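Local coordinates for protein exoglucanase A (Cellulomonas fimi, PDB 7CBD) that hydrolyses 1,4-beta-glucosidic linkages of cellulose with inversion of anomeric configuration, releasing cellobiose from non-reducing chain ends, here represented by its family 6 catalytic domain, at residues 15-20 and 47-52; 87-92 and 140-145; 150-155 and 210-215. All coordinates share one frame; numbering follows the deposited sequence. Where two conformers were deposited one is given.

Contact 1 of 3, residues 15-20 and 47-52; sequences QYVNPT and GQPTAV
Pro49 packs against Gln15 and Val17 where two chain segments meet at one side of the parallel barrel sheet of this family 6 glycoside hydrolase: residues 15-20 leave strand 14-15 for helix 19-30, and residues 47-52 run into strand 52-54. The apolar part is built round the proline. Its CB lies 3.5 Å from Gln15 CB and presses to 3.0 Å from the backbone Tyr16 O, a tight fit, while the two methyls of Val17 lie against the backbone carbonyls just before the proline, CG2 nearest Gly47 O and CG1 nearest Gln48 O. Further along, Val52 CG2 meets the Tyr16 ring at its edge, 3.9 Å from CE2; the ring arrives there because CG stands anti to the backbone N (chi1 175°).

Polar atoms of the two segments are joined through water rather than directly. One water donates to both Gln15 OE1, which also accepts from Asn90, and Pro49 O; a second spans Tyr16 O and Thr50 O. A third takes the Asn18 backbone N-H, gives a proton to Gln48 O and also binds Thr50 OG1. Asn18 has a further task as N-cap of helix 19-30, its OD1 accepting from Thr20 N at 2.9 Å, 41° out of the carbonyl plane. That leaves the amide ND2 to point at the fourth water, 2.9 Å away, which also bonds Thr50 OG1 and donates to Ala51 O.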
# COMPACT_ATOMS: atom_id res chain seq x y z
N GLN A 15 5.34 7.69 14.22
CA GLN A 15 4.55 6.56 13.77
C GLN A 15 4.97 5.28 14.50
O GLN A 15 6.15 5.09 14.82
CB GLN A 15 4.67 6.36 12.26
CG GLN A 15 4.17 7.54 11.45
CD GLN A 15 4.20 7.26 9.96
OE1 GLN A 15 3.69 6.24 9.50
NE2 GLN A 15 4.80 8.16 9.20
N TYR A 16 4.00 4.40 14.73
CA TYR A 16 4.26 3.14 15.42
C TYR A 16 5.25 2.28 14.65
O TYR A 16 5.11 2.09 13.43
CB TYR A 16 2.95 2.37 15.54
CG TYR A 16 3.06 0.97 16.12
CD1 TYR A 16 3.35 0.78 17.46
CD2 TYR A 16 2.83 -0.16 15.34
CE1 TYR A 16 3.43 -0.48 18.01
CE2 TYR A 16 2.90 -1.44 15.88
CZ TYR A 16 3.19 -1.59 17.22
OH TYR A 16 3.26 -2.84 17.80
N VAL A 17 6.21 1.70 15.37
CA VAL A 17 7.13 0.72 14.81
C VAL A 17 6.74 -0.66 15.35
O VAL A 17 6.65 -0.85 16.57
CB VAL A 17 8.59 1.08 15.13
CG1 VAL A 17 9.54 0.02 14.58
CG2 VAL A 17 8.92 2.44 14.54
N ASN A 18 6.51 -1.60 14.44
CA ASN A 18 6.01 -2.93 14.77
C ASN A 18 7.17 -3.83 15.19
O ASN A 18 8.00 -4.20 14.35
CB ASN A 18 5.28 -3.49 13.54
CG ASN A 18 4.81 -4.91 13.72
OD1 ASN A 18 5.06 -5.55 14.74
ND2 ASN A 18 4.10 -5.42 12.72
N PRO A 19 7.26 -4.21 16.47
CA PRO A 19 8.43 -5.00 16.91
C PRO A 19 8.48 -6.39 16.30
O PRO A 19 9.57 -6.96 16.21
CB PRO A 19 8.27 -5.06 18.44
CG PRO A 19 6.80 -4.90 18.65
CD PRO A 19 6.30 -3.99 17.56
N THR A 20 7.34 -6.95 15.90
CA THR A 20 7.35 -8.27 15.27
C THR A 20 7.98 -8.20 13.89
O THR A 20 8.83 -9.03 13.54
CB THR A 20 5.92 -8.80 15.20
OG1 THR A 20 5.32 -8.73 16.50
CG2 THR A 20 5.89 -10.26 14.70
N GLY A 47 14.14 -0.16 11.87
CA GLY A 47 13.68 0.91 12.72
C GLY A 47 12.53 1.72 12.17
O GLY A 47 12.07 2.65 12.84
N GLN A 48 12.04 1.40 10.97
CA GLN A 48 11.03 2.22 10.32
C GLN A 48 9.61 1.74 10.63
O GLN A 48 9.40 0.55 10.89
CB GLN A 48 11.25 2.20 8.81
CG GLN A 48 12.56 2.87 8.43
CD GLN A 48 12.58 4.32 8.90
OE1 GLN A 48 11.69 5.08 8.53
NE2 GLN A 48 13.55 4.68 9.74
N PRO A 49 8.64 2.65 10.61
CA PRO A 49 7.25 2.31 10.95
C PRO A 49 6.52 1.69 9.76
O PRO A 49 6.57 2.21 8.64
CB PRO A 49 6.64 3.66 11.32
CG PRO A 49 7.38 4.63 10.46
CD PRO A 49 8.81 4.10 10.38
N THR A 50 5.80 0.60 10.02
CA THR A 50 4.99 -0.10 9.03
C THR A 50 3.60 -0.34 9.60
O THR A 50 3.40 -0.40 10.81
CB THR A 50 5.61 -1.46 8.65
OG1 THR A 50 5.82 -2.23 9.84
CG2 THR A 50 6.93 -1.28 7.92
N ALA A 51 2.63 -0.51 8.70
CA ALA A 51 1.26 -0.75 9.14
C ALA A 51 1.07 -2.19 9.58
O ALA A 51 1.71 -3.12 9.06
CB ALA A 51 0.27 -0.43 8.02
N VAL A 52 0.17 -2.37 10.54
CA VAL A 52 -0.26 -3.69 10.97
C VAL A 52 -1.52 -4.05 10.21
O VAL A 52 -2.51 -3.30 10.22
CB VAL A 52 -0.51 -3.71 12.49
CG1 VAL A 52 -1.16 -5.03 12.90
CG2 VAL A 52 0.81 -3.48 13.23
O HOH W 1 4.59 4.11 7.91
O HOH W 2 2.67 2.23 12.03
O HOH W 3 7.39 -1.20 11.85
O HOH W 4 3.97 -4.23 10.07

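Contact 2 of 3, residues 87-92 and 140-145; sequences LVFNLV and IRIAAT
Ile140 opens the pairing beside Leu87, its CG2 4.2 Å from Leu87 CD2, while its CD1 reaches onward toward Phe89 CB. From Arg141 on, the two segments are parallel neighbours in the barrel sheet, with strand directions 30° apart. Arg141 uses both its backbone N and its O on strand 87-92: the N donates to Leu87 O at 2.9 Å, and the O receives Phe89 N in a nearly straight bond of 173°. Its CB and CG pass by Leu87 O before the extended chain leads away, and NH1 finds its acceptor in Pro9 O. Ile142 turns to the other face, where it lies alongside Phe89 and points the same way; CG1, set anti to the carbonyl carbon (chi1 -58°), touches the ring edge at CD2, 4.0 Å off. Its CG2 branch rests against Leu91 CB.

Ala143 repeats the pair of backbone hydrogen bonds made by Arg141, N to Phe89 O and O from Leu91 N at 3.0 Å. Its methyl is the meeting point of the opposite face, 3.5 Å from Val88 CG1 and close to Asn90 OD1. Ala144 adds a CA-H...O contact to Leu91 O. Thr145 closes the run with N donating to Leu91 O at 2.8 Å, and CG2 beside Val92 CG1. Its OG1 gives a proton to a water that in turn donates to Ala143 O and Asn90 OD1; Tyr10 OH also bonds that amide oxygen.

The face of Phe89, Leu91 and Ile142 is covered by helices 69-83 and 114-132, the latter through Leu132, while strand 87-93 pairs along its other edge with strands 14-15 and 52-54.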
# COMPACT_ATOMS: atom_id res chain seq x y z
N LEU A 87 1.28 10.06 18.44
CA LEU A 87 1.74 8.89 17.70
C LEU A 87 0.60 8.38 16.83
O LEU A 87 -0.55 8.31 17.28
CB LEU A 87 2.18 7.79 18.67
CG LEU A 87 2.56 6.45 18.02
CD1 LEU A 87 3.74 5.83 18.74
CD2 LEU A 87 1.38 5.47 17.99
N VAL A 88 0.92 8.04 15.58
CA VAL A 88 -0.02 7.41 14.66
C VAL A 88 0.31 5.92 14.55
O VAL A 88 1.44 5.55 14.19
CB VAL A 88 0.03 8.06 13.27
CG1 VAL A 88 -0.92 7.33 12.31
CG2 VAL A 88 -0.31 9.54 13.34
N PHE A 89 -0.69 5.09 14.83
CA PHE A 89 -0.63 3.65 14.62
C PHE A 89 -1.32 3.36 13.30
O PHE A 89 -2.52 3.62 13.16
CB PHE A 89 -1.33 2.96 15.79
CG PHE A 89 -1.57 1.49 15.58
CD1 PHE A 89 -0.51 0.64 15.34
CD2 PHE A 89 -2.85 0.97 15.61
CE1 PHE A 89 -0.73 -0.72 15.15
CE2 PHE A 89 -3.07 -0.38 15.42
CZ PHE A 89 -2.00 -1.22 15.19
N ASN A 90 -0.57 2.86 12.32
CA ASN A 90 -1.14 2.51 11.02
C ASN A 90 -1.74 1.11 11.07
O ASN A 90 -1.05 0.14 11.38
CB ASN A 90 -0.07 2.56 9.93
CG ASN A 90 0.40 3.97 9.66
OD1 ASN A 90 -0.31 4.75 9.02
ND2 ASN A 90 1.59 4.31 10.13
N LEU A 91 -3.03 1.01 10.72
CA LEU A 91 -3.80 -0.22 10.81
C LEU A 91 -4.48 -0.43 9.47
O LEU A 91 -5.08 0.51 8.93
CB LEU A 91 -4.87 -0.01 11.87
CG LEU A 91 -5.41 -1.11 12.79
CD1 LEU A 91 -6.90 -0.91 13.09
CD2 LEU A 91 -5.12 -2.50 12.36
N VAL A 92 -4.41 -1.64 8.91
CA VAL A 92 -5.06 -1.92 7.63
C VAL A 92 -6.30 -2.77 7.86
O VAL A 92 -6.23 -3.87 8.43
CB VAL A 92 -4.12 -2.60 6.62
CG1 VAL A 92 -4.76 -2.56 5.23
CG2 VAL A 92 -2.77 -1.91 6.61
N ILE A 140 -3.39 7.59 21.78
CA ILE A 140 -2.78 7.39 20.48
C ILE A 140 -3.79 7.76 19.39
O ILE A 140 -4.98 7.94 19.65
CB ILE A 140 -2.23 5.96 20.27
CG1 ILE A 140 -3.37 4.94 20.22
CG2 ILE A 140 -1.19 5.62 21.34
CD1 ILE A 140 -2.91 3.56 19.85
N ARG A 141 -3.28 7.90 18.17
CA ARG A 141 -4.11 8.09 16.99
C ARG A 141 -3.96 6.85 16.12
O ARG A 141 -2.88 6.26 16.05
CB ARG A 141 -3.65 9.32 16.21
CG ARG A 141 -3.74 10.61 17.01
CD ARG A 141 -3.08 11.77 16.28
NE ARG A 141 -3.25 13.01 17.03
CZ ARG A 141 -2.68 14.17 16.74
NH1 ARG A 141 -1.85 14.28 15.71
NH2 ARG A 141 -2.93 15.22 17.49
N ILE A 142 -5.05 6.45 15.47
CA ILE A 142 -5.03 5.29 14.58
C ILE A 142 -5.37 5.79 13.18
O ILE A 142 -6.42 6.40 12.97
CB ILE A 142 -6.01 4.20 15.04
CG1 ILE A 142 -5.67 3.73 16.47
CG2 ILE A 142 -6.00 3.04 14.05
CD1 ILE A 142 -6.51 4.37 17.56
N ALA A 143 -4.46 5.56 12.24
CA ALA A 143 -4.73 5.83 10.83
C ALA A 143 -5.13 4.50 10.22
O ALA A 143 -4.31 3.59 10.08
CB ALA A 143 -3.51 6.40 10.13
N ALA A 144 -6.41 4.36 9.91
CA ALA A 144 -6.96 3.13 9.37
C ALA A 144 -6.98 3.23 7.85
O ALA A 144 -7.71 4.06 7.29
CB ALA A 144 -8.37 2.92 9.92
N THR A 145 -6.15 2.42 7.19
CA THR A 145 -6.24 2.29 5.74
C THR A 145 -7.42 1.37 5.43
O THR A 145 -7.43 0.21 5.85
CB THR A 145 -4.94 1.72 5.18
OG1 THR A 145 -3.91 2.72 5.23
CG2 THR A 145 -5.12 1.30 3.72
O HOH W 5 -2.73 3.27 7.76

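Contact 3 of 3, residues 150-155 and 210-215; sequences SLPNLT and TLFAEV
The ring of Phe212 is approached obliquely by two side chains of the facing turn, Leu151 through CD1, 3.8 Å from Phe212 CE1, and Pro152 through CG, 3.9 Å from Phe212 CZ. The side chains of Pro152 and Phe212 run at about a right angle to each other, and CG is the proline atom that touches. Phe212 points its ring this way because CG stands anti to its carbonyl carbon (chi1 -73°), swinging the far end of the side chain toward the turn.

Leu151 carries most of the contact. Leu211 was modelled in two conformers, so its contacts hold for the one described: CD2 lies 3.7 Å from both CB and CD2 of Leu151, and CD1 reaches Leu154 CB and Thr155 CG2. Leu151 CD1 meets Val215 CG2 tip to tip at 4.0 Å, which places the leucine among Leu211, Phe212 and Val215 along one side of helix 202-218. Cutting Leu151 back to an alanine is likely to open a gap among those three residues, leaving Val215 CG2 without its partner in the turn and Phe212 with less to pack on.

The turn itself, type I from Ser150 to Asn153, is fixed by Ser150 O, which accepts from Asn153 N and from Asn153 ND2 at 3.0 Å, both from the same face of its carbonyl plane. The same amide nitrogen donates to Asp149 OD1. Asp149 is the predicted proton donor, and the apolar seam thus joins the turn directly after that residue to helix 202-218. A predicted acid in the loop after a parallel strand, here 141-146, is consistent with the distorted alpha/beta barrel of glycoside hydrolase family 6, whose active site lies at the C-terminal ends of the strands.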
# COMPACT_ATOMS: atom_id res chain seq x y z
N SER A 150 -10.37 -2.59 -3.33
CA SER A 150 -11.82 -2.79 -3.21
C SER A 150 -12.60 -1.93 -4.20
O SER A 150 -12.80 -2.34 -5.35
CB SER A 150 -12.30 -2.59 -1.76
OG SER A 150 -12.10 -1.26 -1.30
N LEU A 151 -13.02 -0.74 -3.78
CA LEU A 151 -14.03 0.02 -4.52
C LEU A 151 -13.70 0.28 -5.99
O LEU A 151 -14.62 0.20 -6.82
CB LEU A 151 -14.39 1.31 -3.79
CG LEU A 151 -15.16 1.11 -2.49
CD1 LEU A 151 -15.16 2.39 -1.66
CD2 LEU A 151 -16.59 0.67 -2.75
N PRO A 152 -12.46 0.60 -6.38
CA PRO A 152 -12.20 0.87 -7.80
C PRO A 152 -12.39 -0.33 -8.71
O PRO A 152 -12.45 -0.15 -9.94
CB PRO A 152 -10.76 1.37 -7.81
CG PRO A 152 -10.53 1.91 -6.42
CD PRO A 152 -11.30 0.96 -5.54
N ASN A 153 -12.47 -1.55 -8.17
CA ASN A 153 -12.85 -2.68 -9.01
C ASN A 153 -14.24 -2.49 -9.59
O ASN A 153 -14.55 -3.06 -10.64
CB ASN A 153 -12.83 -3.97 -8.20
CG ASN A 153 -11.44 -4.46 -7.92
OD1 ASN A 153 -10.75 -4.93 -8.83
ND2 ASN A 153 -11.01 -4.35 -6.67
N LEU A 154 -15.08 -1.71 -8.93
CA LEU A 154 -16.47 -1.58 -9.35
C LEU A 154 -16.64 -0.68 -10.57
O LEU A 154 -17.71 -0.71 -11.19
CB LEU A 154 -17.34 -1.10 -8.18
CG LEU A 154 -17.20 -1.91 -6.88
CD1 LEU A 154 -18.24 -1.46 -5.86
CD2 LEU A 154 -17.27 -3.42 -7.11
N THR A 155 -15.61 0.09 -10.92
CA THR A 155 -15.65 0.97 -12.09
C THR A 155 -14.66 0.58 -13.17
O THR A 155 -14.68 1.19 -14.25
CB THR A 155 -15.36 2.41 -11.66
OG1 THR A 155 -14.17 2.41 -10.86
CG2 THR A 155 -16.51 2.98 -10.86
N THR A 210 -16.38 9.76 -8.31
CA THR A 210 -17.83 9.80 -8.10
C THR A 210 -18.28 8.69 -7.17
O THR A 210 -19.11 8.91 -6.28
CB THR A 210 -18.53 9.71 -9.46
OG1 THR A 210 -18.12 10.82 -10.26
CG2 THR A 210 -20.05 9.70 -9.29
N LEU A 211 -17.76 7.47 -7.36
CA LEU A 211 -18.15 6.37 -6.49
C LEU A 211 -17.71 6.60 -5.05
O LEU A 211 -18.45 6.27 -4.11
CB LEU A 211 -17.60 5.05 -7.03
CG LEU A 211 -18.11 3.79 -6.32
CD1 LEU A 211 -18.32 2.68 -7.35
CD2 LEU A 211 -17.15 3.34 -5.24
N PHE A 212 -16.51 7.15 -4.85
CA PHE A 212 -16.09 7.47 -3.48
C PHE A 212 -17.04 8.48 -2.83
O PHE A 212 -17.36 8.36 -1.64
CB PHE A 212 -14.66 8.01 -3.49
CG PHE A 212 -13.62 6.95 -3.75
CD1 PHE A 212 -13.61 5.77 -3.01
CD2 PHE A 212 -12.67 7.12 -4.75
CE1 PHE A 212 -12.66 4.79 -3.25
CE2 PHE A 212 -11.71 6.14 -4.99
CZ PHE A 212 -11.71 4.97 -4.24
N ALA A 213 -17.50 9.47 -3.60
CA ALA A 213 -18.45 10.43 -3.05
C ALA A 213 -19.78 9.76 -2.70
O ALA A 213 -20.38 10.08 -1.67
CB ALA A 213 -18.66 11.59 -4.02
N GLU A 214 -20.25 8.83 -3.54
CA GLU A 214 -21.47 8.10 -3.21
C GLU A 214 -21.31 7.34 -1.91
O GLU A 214 -22.21 7.33 -1.06
CB GLU A 214 -21.82 7.12 -4.33
CG GLU A 214 -22.23 7.78 -5.62
CD GLU A 214 -22.48 6.78 -6.73
OE1 GLU A 214 -22.47 5.56 -6.45
OE2 GLU A 214 -22.67 7.22 -7.88
N VAL A 215 -20.17 6.67 -1.74
CA VAL A 215 -19.92 5.95 -0.50
C VAL A 215 -19.92 6.90 0.69
O VAL A 215 -20.57 6.64 1.71
CB VAL A 215 -18.62 5.13 -0.61
CG1 VAL A 215 -18.24 4.55 0.76
CG2 VAL A 215 -18.80 4.03 -1.65

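From the N terminus the three contacts come in series, and none nests within or crosses another. Contact 1 closes the short, largely helical loop through helices 19-30 and 36-45, bringing the exit of strand 14-15 against the entry to strand 52-54. Contact 2 then spans helix 114-132 in a beta-alpha-beta crossover. It touches contact 1 directly, because strand 87-93 pairs with both earlier segments: Tyr16 N and Val88 O are 2.9 Å apart, Val52 O and Val92 N 2.8 Å. Contact 3 starts just beyond strand 141-146 and closes the loop holding helix 161-182 and strand 187-192. Lying across the chain's centre from contact 1, it joins the turn after the barrel strand to the outer helix 202-218.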